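Local coordinates for C-type diheme-containing protein (Kuenenia stuttgartiensis, PDB 6H5L) that binds two c-type hemes and probably transfers electrons as a subunit of an anammox reductase complex, at residues B[174-188]-B[205-219]. Numbering follows the deposited sequence.
Sequences FKGGNSPTDVYLRFT and DDERWYLTHYVMSLV. With HEC (heme c), chain K.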
loop_
_atom_site.group_PDB
_atom_site.type_symbol
_atom_site.label_atom_id
_atom_site.label_comp_id
_atom_site.label_asym_id
_atom_site.label_seq_id
_atom_site.Cartn_x
_atom_site.Cartn_y
_atom_site.Cartn_z
ATOM N N PHE B 174 6.409 22.133 28.724
ATOM C CA PHE B 174 6.870 22.078 30.100
ATOM C C PHE B 174 6.191 23.167 30.921
ATOM O O PHE B 174 5.889 24.255 30.423
ATOM C CB PHE B 174 8.389 22.237 30.164
ATOM C CG PHE B 174 9.139 21.233 29.333
ATOM C CD1 PHE B 174 9.449 19.984 29.843
ATOM C CD2 PHE B 174 9.529 21.539 28.041
ATOM C CE1 PHE B 174 10.139 19.059 29.080
ATOM C CE2 PHE B 174 10.218 20.619 27.272
ATOM C CZ PHE B 174 10.524 19.377 27.791
ATOM N N LYS B 175 5.946 22.858 32.197
ATOM C CA LYS B 175 5.185 23.769 33.045
ATOM C C LYS B 175 5.961 25.047 33.336
ATOM O O LYS B 175 5.373 26.133 33.411
ATOM C CB LYS B 175 4.791 23.066 34.344
ATOM C CG LYS B 175 3.771 21.956 34.160
ATOM C CD LYS B 175 3.107 21.591 35.476
ATOM C CE LYS B 175 2.037 20.532 35.273
ATOM N NZ LYS B 175 1.260 20.296 36.520
ATOM N N GLY B 176 7.278 24.945 33.498
ATOM C CA GLY B 176 8.107 26.102 33.752
ATOM C C GLY B 176 8.607 26.830 32.526
ATOM O O GLY B 176 9.262 27.869 32.659
ATOM N N GLY B 177 8.315 26.324 31.333
ATOM C CA GLY B 177 8.799 26.912 30.095
ATOM C C GLY B 177 9.534 25.868 29.278
ATOM O O GLY B 177 10.183 24.967 29.815
ATOM N N ASN B 178 9.430 25.989 27.954
ATOM C CA ASN B 178 10.000 25.011 27.038
ATOM C C ASN B 178 11.368 25.418 26.507
ATOM O O ASN B 178 11.845 24.827 25.534
ATOM C CB ASN B 178 9.042 24.754 25.870
ATOM C CG ASN B 178 8.684 26.020 25.110
ATOM O OD1 ASN B 178 9.293 27.073 25.298
ATOM N ND2 ASN B 178 7.688 25.917 24.236
ATOM N N SER B 179 12.006 26.410 27.115
ATOM C CA SER B 179 13.328 26.828 26.682
ATOM C C SER B 179 14.396 25.883 27.231
ATOM O O SER B 179 14.213 25.282 28.294
ATOM C CB SER B 179 13.612 28.252 27.150
ATOM O OG SER B 179 14.977 28.598 26.980
ATOM N N PRO B 180 15.514 25.724 26.518
ATOM C CA PRO B 180 16.632 24.958 27.091
ATOM C C PRO B 180 17.153 25.554 28.387
ATOM O O PRO B 180 17.591 24.809 29.273
ATOM C CB PRO B 180 17.690 24.994 25.980
ATOM C CG PRO B 180 16.918 25.243 24.724
ATOM C CD PRO B 180 15.766 26.119 25.121
ATOM N N THR B 181 17.112 26.884 28.527
ATOM C CA THR B 181 17.463 27.510 29.799
ATOM C C THR B 181 16.432 27.183 30.872
ATOM O O THR B 181 16.786 26.967 32.037
ATOM C CB THR B 181 17.593 29.025 29.622
ATOM O OG1 THR B 181 18.607 29.312 28.649
ATOM C CG2 THR B 181 17.956 29.696 30.943
ATOM N N ASP B 182 15.152 27.135 30.494
ATOM C CA ASP B 182 14.098 26.825 31.456
ATOM C C ASP B 182 14.253 25.411 32.002
ATOM O O ASP B 182 14.167 25.189 33.216
ATOM C CB ASP B 182 12.726 27.003 30.802
ATOM C CG ASP B 182 12.443 28.442 30.426
ATOM O OD1 ASP B 182 13.185 29.336 30.886
ATOM O OD2 ASP B 182 11.481 28.680 29.665
ATOM N N VAL B 183 14.487 24.440 31.117
ATOM C CA VAL B 183 14.639 23.057 31.558
ATOM C C VAL B 183 15.909 22.895 32.383
ATOM O O VAL B 183 15.929 22.165 33.381
ATOM C CB VAL B 183 14.614 22.107 30.347
ATOM C CG1 VAL B 183 14.907 20.679 30.779
ATOM C CG2 VAL B 183 13.267 22.182 29.647
ATOM N N TYR B 184 16.989 23.573 31.984
ATOM C CA TYR B 184 18.209 23.549 32.784
ATOM C C TYR B 184 17.972 24.147 34.165
ATOM O O TYR B 184 18.540 23.677 35.159
ATOM C CB TYR B 184 19.328 24.299 32.059
ATOM C CG TYR B 184 20.556 24.552 32.909
ATOM C CD1 TYR B 184 21.546 23.586 33.039
ATOM C CD2 TYR B 184 20.725 25.759 33.577
ATOM C CE1 TYR B 184 22.669 23.815 33.815
ATOM C CE2 TYR B 184 21.843 25.995 34.355
ATOM C CZ TYR B 184 22.811 25.020 34.470
ATOM O OH TYR B 184 23.927 25.248 35.241
ATOM N N LEU B 185 17.143 25.191 34.244
ATOM C CA LEU B 185 16.835 25.798 35.535
ATOM C C LEU B 185 16.130 24.811 36.457
ATOM O O LEU B 185 16.437 24.743 37.654
ATOM C CB LEU B 185 15.978 27.048 35.338
ATOM C CG LEU B 185 16.720 28.374 35.154
ATOM C CD1 LEU B 185 15.749 29.479 34.773
ATOM C CD2 LEU B 185 17.476 28.739 36.423
ATOM N N ARG B 186 15.182 24.038 35.917
ATOM C CA ARG B 186 14.451 23.075 36.735
ATOM C C ARG B 186 15.391 22.051 37.356
ATOM O O ARG B 186 15.256 21.708 38.537
ATOM C CB ARG B 186 13.382 22.375 35.894
ATOM C CG ARG B 186 12.403 23.308 35.195
ATOM C CD ARG B 186 11.462 24.004 36.169
ATOM N NE ARG B 186 12.031 25.232 36.717
ATOM C CZ ARG B 186 11.996 26.409 36.100
ATOM N NH1 ARG B 186 11.424 26.518 34.908
ATOM N NH2 ARG B 186 12.536 27.474 36.674
ATOM N N PHE B 187 16.353 21.551 36.577
ATOM C CA PHE B 187 17.300 20.573 37.098
ATOM C C PHE B 187 18.289 21.197 38.072
ATOM O O PHE B 187 18.855 20.480 38.905
ATOM C CB PHE B 187 18.061 19.903 35.950
ATOM C CG PHE B 187 17.173 19.236 34.932
ATOM C CD1 PHE B 187 15.881 18.850 35.255
ATOM C CD2 PHE B 187 17.637 18.990 33.651
ATOM C CE1 PHE B 187 15.070 18.240 34.317
ATOM C CE2 PHE B 187 16.832 18.377 32.711
ATOM C CZ PHE B 187 15.546 18.003 33.044
ATOM N N THR B 188 18.505 22.508 37.988
ATOM C CA THR B 188 19.431 23.199 38.875
ATOM C C THR B 188 18.760 23.719 40.140
ATOM O O THR B 188 19.441 23.922 41.152
ATOM C CB THR B 188 20.096 24.362 38.126
ATOM O OG1 THR B 188 20.536 23.909 36.840
ATOM C CG2 THR B 188 21.301 24.889 38.898
ATOM N N ASP B 205 27.406 21.647 36.302
ATOM C CA ASP B 205 26.716 22.504 35.343
ATOM C C ASP B 205 26.702 21.878 33.955
ATOM O O ASP B 205 25.671 21.888 33.272
ATOM C CB ASP B 205 27.372 23.884 35.298
ATOM C CG ASP B 205 27.025 24.736 36.501
ATOM O OD1 ASP B 205 26.217 24.281 37.341
ATOM O OD2 ASP B 205 27.555 25.863 36.607
ATOM N N ASP B 206 27.834 21.316 33.525
ATOM C CA ASP B 206 27.910 20.728 32.192
ATOM C C ASP B 206 27.027 19.491 32.076
ATOM O O ASP B 206 26.395 19.269 31.037
ATOM C CB ASP B 206 29.360 20.387 31.850
ATOM C CG ASP B 206 30.236 21.621 31.729
ATOM O OD1 ASP B 206 30.280 22.417 32.691
ATOM O OD2 ASP B 206 30.887 21.789 30.676
ATOM N N GLU B 207 26.971 18.675 33.132
ATOM C CA GLU B 207 26.188 17.445 33.069
ATOM C C GLU B 207 24.692 17.725 33.001
ATOM O O GLU B 207 23.946 16.947 32.396
ATOM C CB GLU B 207 26.509 16.552 34.268
ATOM C CG GLU B 207 27.936 16.031 34.278
ATOM C CD GLU B 207 28.241 15.192 35.501
ATOM O OE1 GLU B 207 28.079 13.955 35.433
ATOM O OE2 GLU B 207 28.633 15.774 36.534
ATOM N N ARG B 208 24.234 18.821 33.606
ATOM C CA ARG B 208 22.825 19.178 33.510
ATOM C C ARG B 208 22.472 19.782 32.157
ATOM O O ARG B 208 21.302 19.738 31.761
ATOM C CB ARG B 208 22.444 20.141 34.636
ATOM C CG ARG B 208 22.508 19.503 36.018
ATOM C CD ARG B 208 21.907 20.399 37.087
ATOM N NE ARG B 208 22.554 21.706 37.130
ATOM C CZ ARG B 208 23.693 21.956 37.767
ATOM N NH1 ARG B 208 24.319 20.984 38.417
ATOM N NH2 ARG B 208 24.208 23.176 37.750
ATOM N N TRP B 209 23.449 20.341 31.440
ATOM C CA TRP B 209 23.211 20.702 30.046
ATOM C C TRP B 209 23.165 19.459 29.166
ATOM O O TRP B 209 22.358 19.387 28.231
ATOM C CB TRP B 209 24.281 21.674 29.550
ATOM C CG TRP B 209 24.122 23.071 30.076
ATOM C CD1 TRP B 209 24.945 23.715 30.953
ATOM C CD2 TRP B 209 23.070 23.994 29.762
ATOM N NE1 TRP B 209 24.474 24.981 31.202
ATOM C CE2 TRP B 209 23.325 25.177 30.484
ATOM C CE3 TRP B 209 21.940 23.935 28.941
ATOM C CZ2 TRP B 209 22.491 26.291 30.411
ATOM C CZ3 TRP B 209 21.113 25.042 28.868
ATOM C CH2 TRP B 209 21.392 26.204 29.600
ATOM N N TYR B 210 24.029 18.477 29.440
ATOM C CA TYR B 210 23.916 17.180 28.777
ATOM C C TYR B 210 22.533 16.586 29.000
ATOM O O TYR B 210 21.870 16.138 28.056
ATOM C CB TYR B 210 24.980 16.207 29.296
ATOM C CG TYR B 210 26.423 16.661 29.204
ATOM C CD1 TYR B 210 26.814 17.665 28.327
ATOM C CD2 TYR B 210 27.398 16.065 29.994
ATOM C CE1 TYR B 210 28.138 18.069 28.251
ATOM C CE2 TYR B 210 28.718 16.461 29.924
ATOM C CZ TYR B 210 29.083 17.462 29.051
ATOM O OH TYR B 210 30.399 17.858 28.979
ATOM N N LEU B 211 22.087 16.572 30.259
ATOM C CA LEU B 211 20.774 16.030 30.588
ATOM C C LEU B 211 19.664 16.831 29.921
ATOM O O LEU B 211 18.695 16.257 29.412
ATOM C CB LEU B 211 20.591 16.017 32.104
ATOM C CG LEU B 211 19.281 15.481 32.678
ATOM C CD1 LEU B 211 19.117 14.006 32.357
ATOM C CD2 LEU B 211 19.244 15.717 34.179
ATOM N N THR B 212 19.786 18.161 29.919
ATOM C CA THR B 212 18.794 18.995 29.247
ATOM C C THR B 212 18.704 18.655 27.765
ATOM O O THR B 212 17.604 18.546 27.212
ATOM C CB THR B 212 19.135 20.474 29.434
ATOM O OG1 THR B 212 18.997 20.829 30.815
ATOM C CG2 THR B 212 18.223 21.346 28.596
ATOM N N HIS B 213 19.853 18.475 27.109
ATOM C CA HIS B 213 19.853 18.177 25.679
ATOM C C HIS B 213 19.133 16.867 25.383
ATOM O O HIS B 213 18.418 16.758 24.380
ATOM C CB HIS B 213 21.287 18.135 25.150
ATOM C CG HIS B 213 21.981 19.461 25.187
ATOM N ND1 HIS B 213 23.348 19.589 25.059
ATOM C CD2 HIS B 213 21.498 20.717 25.334
ATOM C CE1 HIS B 213 23.677 20.867 25.128
ATOM N NE2 HIS B 213 22.573 21.573 25.295
ATOM N N TYR B 214 19.309 15.860 26.241
ATOM C CA TYR B 214 18.622 14.591 26.018
ATOM C C TYR B 214 17.129 14.710 26.295
ATOM O O TYR B 214 16.314 14.073 25.616
ATOM C CB TYR B 214 19.231 13.487 26.880
ATOM C CG TYR B 214 18.475 12.184 26.766
ATOM C CD1 TYR B 214 18.568 11.404 25.621
ATOM C CD2 TYR B 214 17.653 11.742 27.796
ATOM C CE1 TYR B 214 17.871 10.214 25.507
ATOM C CE2 TYR B 214 16.953 10.556 27.691
ATOM C CZ TYR B 214 17.067 9.795 26.546
ATOM O OH TYR B 214 16.371 8.613 26.443
ATOM N N VAL B 215 16.750 15.504 27.298
ATOM C CA VAL B 215 15.333 15.704 27.586
ATOM C C VAL B 215 14.643 16.388 26.413
ATOM O O VAL B 215 13.536 16.005 26.014
ATOM C CB VAL B 215 15.155 16.499 28.893
ATOM C CG1 VAL B 215 13.699 16.901 29.077
ATOM C CG2 VAL B 215 15.632 15.681 30.081
ATOM N N MET B 216 15.287 17.407 25.837
ATOM C CA MET B 216 14.745 18.038 24.638
ATOM C C MET B 216 14.694 17.064 23.468
ATOM O O MET B 216 13.824 17.184 22.598
ATOM C CB MET B 216 15.579 19.266 24.268
ATOM C CG MET B 216 15.699 20.299 25.379
ATOM S SD MET B 216 14.120 21.032 25.846
ATOM C CE MET B 216 14.310 22.683 25.182
ATOM N N SER B 217 15.616 16.097 23.431
ATOM C CA SER B 217 15.608 15.097 22.369
ATOM C C SER B 217 14.350 14.239 22.409
ATOM O O SER B 217 13.900 13.749 21.367
ATOM C CB SER B 217 16.854 14.216 22.473
ATOM O OG SER B 217 16.624 12.935 21.909
ATOM N N LEU B 218 13.771 14.045 23.594
ATOM C CA LEU B 218 12.573 13.226 23.733
ATOM C C LEU B 218 11.315 13.925 23.233
ATOM O O LEU B 218 10.290 13.261 23.045
ATOM C CB LEU B 218 12.391 12.809 25.194
ATOM C CG LEU B 218 13.520 11.949 25.768
ATOM C CD1 LEU B 218 13.267 11.622 27.232
ATOM C CD2 LEU B 218 13.689 10.676 24.952
ATOM N N VAL B 219 11.365 15.243 23.020
ATOM C CA VAL B 219 10.230 15.947 22.437
ATOM C C VAL B 219 10.056 15.528 20.979
ATOM O O VAL B 219 10.989 15.056 20.317
ATOM C CB VAL B 219 10.421 17.469 22.566
ATOM C CG1 VAL B 219 9.142 18.222 22.220
ATOM C CG2 VAL B 219 10.884 17.828 23.968
HETATM FE FE HEC K . 11.063 14.595 37.055
HETATM C CHA HEC K . 8.915 17.242 36.644
HETATM C CHB HEC K . 12.849 15.639 34.310
HETATM C CHC HEC K . 13.423 12.176 37.659
HETATM C CHD HEC K . 8.940 13.106 39.285
HETATM N NA HEC K . 10.943 16.192 35.752
HETATM C C1A HEC K . 9.903 17.099 35.694
HETATM C C2A HEC K . 10.042 17.865 34.469
HETATM C C3A HEC K . 11.127 17.419 33.824
HETATM C C4A HEC K . 11.716 16.359 34.619
HETATM C CMA HEC K . 11.670 17.934 32.472
HETATM C CAA HEC K . 9.091 18.991 33.998
HETATM C CBA HEC K . 9.728 20.358 34.236
HETATM C CGA HEC K . 8.769 21.440 33.810
HETATM O O1A HEC K . 7.602 21.110 33.473
HETATM O O2A HEC K . 9.167 22.633 33.810
HETATM N NB HEC K . 12.780 13.960 36.105
HETATM C C1B HEC K . 13.412 14.648 35.088
HETATM C C2B HEC K . 14.771 14.158 34.988
HETATM C C3B HEC K . 14.935 13.196 35.910
HETATM C C4B HEC K . 13.683 13.057 36.631
HETATM C CMB HEC K . 15.802 14.667 33.956
HETATM C CAB HEC K . 16.204 12.357 36.192
HETATM C CBB HEC K . 17.406 13.225 36.627
HETATM N NC HEC K . 11.148 12.922 38.218
HETATM C C1C HEC K . 12.250 12.102 38.381
HETATM C C2C HEC K . 12.009 11.249 39.529
HETATM C C3C HEC K . 10.728 11.414 39.890
HETATM C C4C HEC K . 10.187 12.533 39.132
HETATM C CMC HEC K . 12.925 10.069 39.935
HETATM C CAC HEC K . 9.986 10.656 41.018
HETATM C CBC HEC K . 10.588 11.009 42.396
HETATM N ND HEC K . 9.196 15.093 37.832
HETATM C C1D HEC K . 8.529 14.329 38.788
HETATM C C2D HEC K . 7.325 15.032 39.173
HETATM C C3D HEC K . 7.316 16.327 38.347
HETATM C C4D HEC K . 8.516 16.276 37.544
HETATM C CMD HEC K . 6.271 14.575 40.202
HETATM C CAD HEC K . 6.253 17.449 38.365
HETATM C CBD HEC K . 5.085 17.066 37.462
HETATM C CGD HEC K . 3.981 18.083 37.585
HETATM O O1D HEC K . 4.214 19.160 38.194
HETATM O O2D HEC K . 2.862 17.817 37.073
#
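In the heme-binding C-terminal cytochrome c domain, helix 180-188 packs across helix 205-217, their axes 9.3 Å apart at 124°, with Y184, F187 and T212 as interlocking knobs. The Y184 ring lies in an offset stack on the five-membered ring of W209, planes 4° apart, while Y184 CB sits over the six-membered ring, 3.8 Å from its centroid. A chi1 of 169°, which sets CG anti to the backbone N, sends Y184 toward the N-terminal end of helix 205-217, and T188 OG1 covers the opposite face of the ring. T188 OG1 donates to Y184 O and accepts from R208 NE (3.0 Å). Cutting W209 back to an alanine is likely to leave one face of the Y184 ring without its stacking partner and let the ring shift. F187 takes L211 CD2 over one face and V215 CG2 at its edge, with CE1 3.4 Å from heme CHB. Farther along, M216 SD makes an oblique Met-aromatic contact with F174, and M216 CE lies 3.7 Å from P180 CG. The loop before helix 180-188 grips a heme propionate through K175 N to O1A (2.7 Å) and G176 N to O2A. Beyond this interface, Y210 and Y214 pack helix 205-217 against helix 122-135, and W209 touches P117.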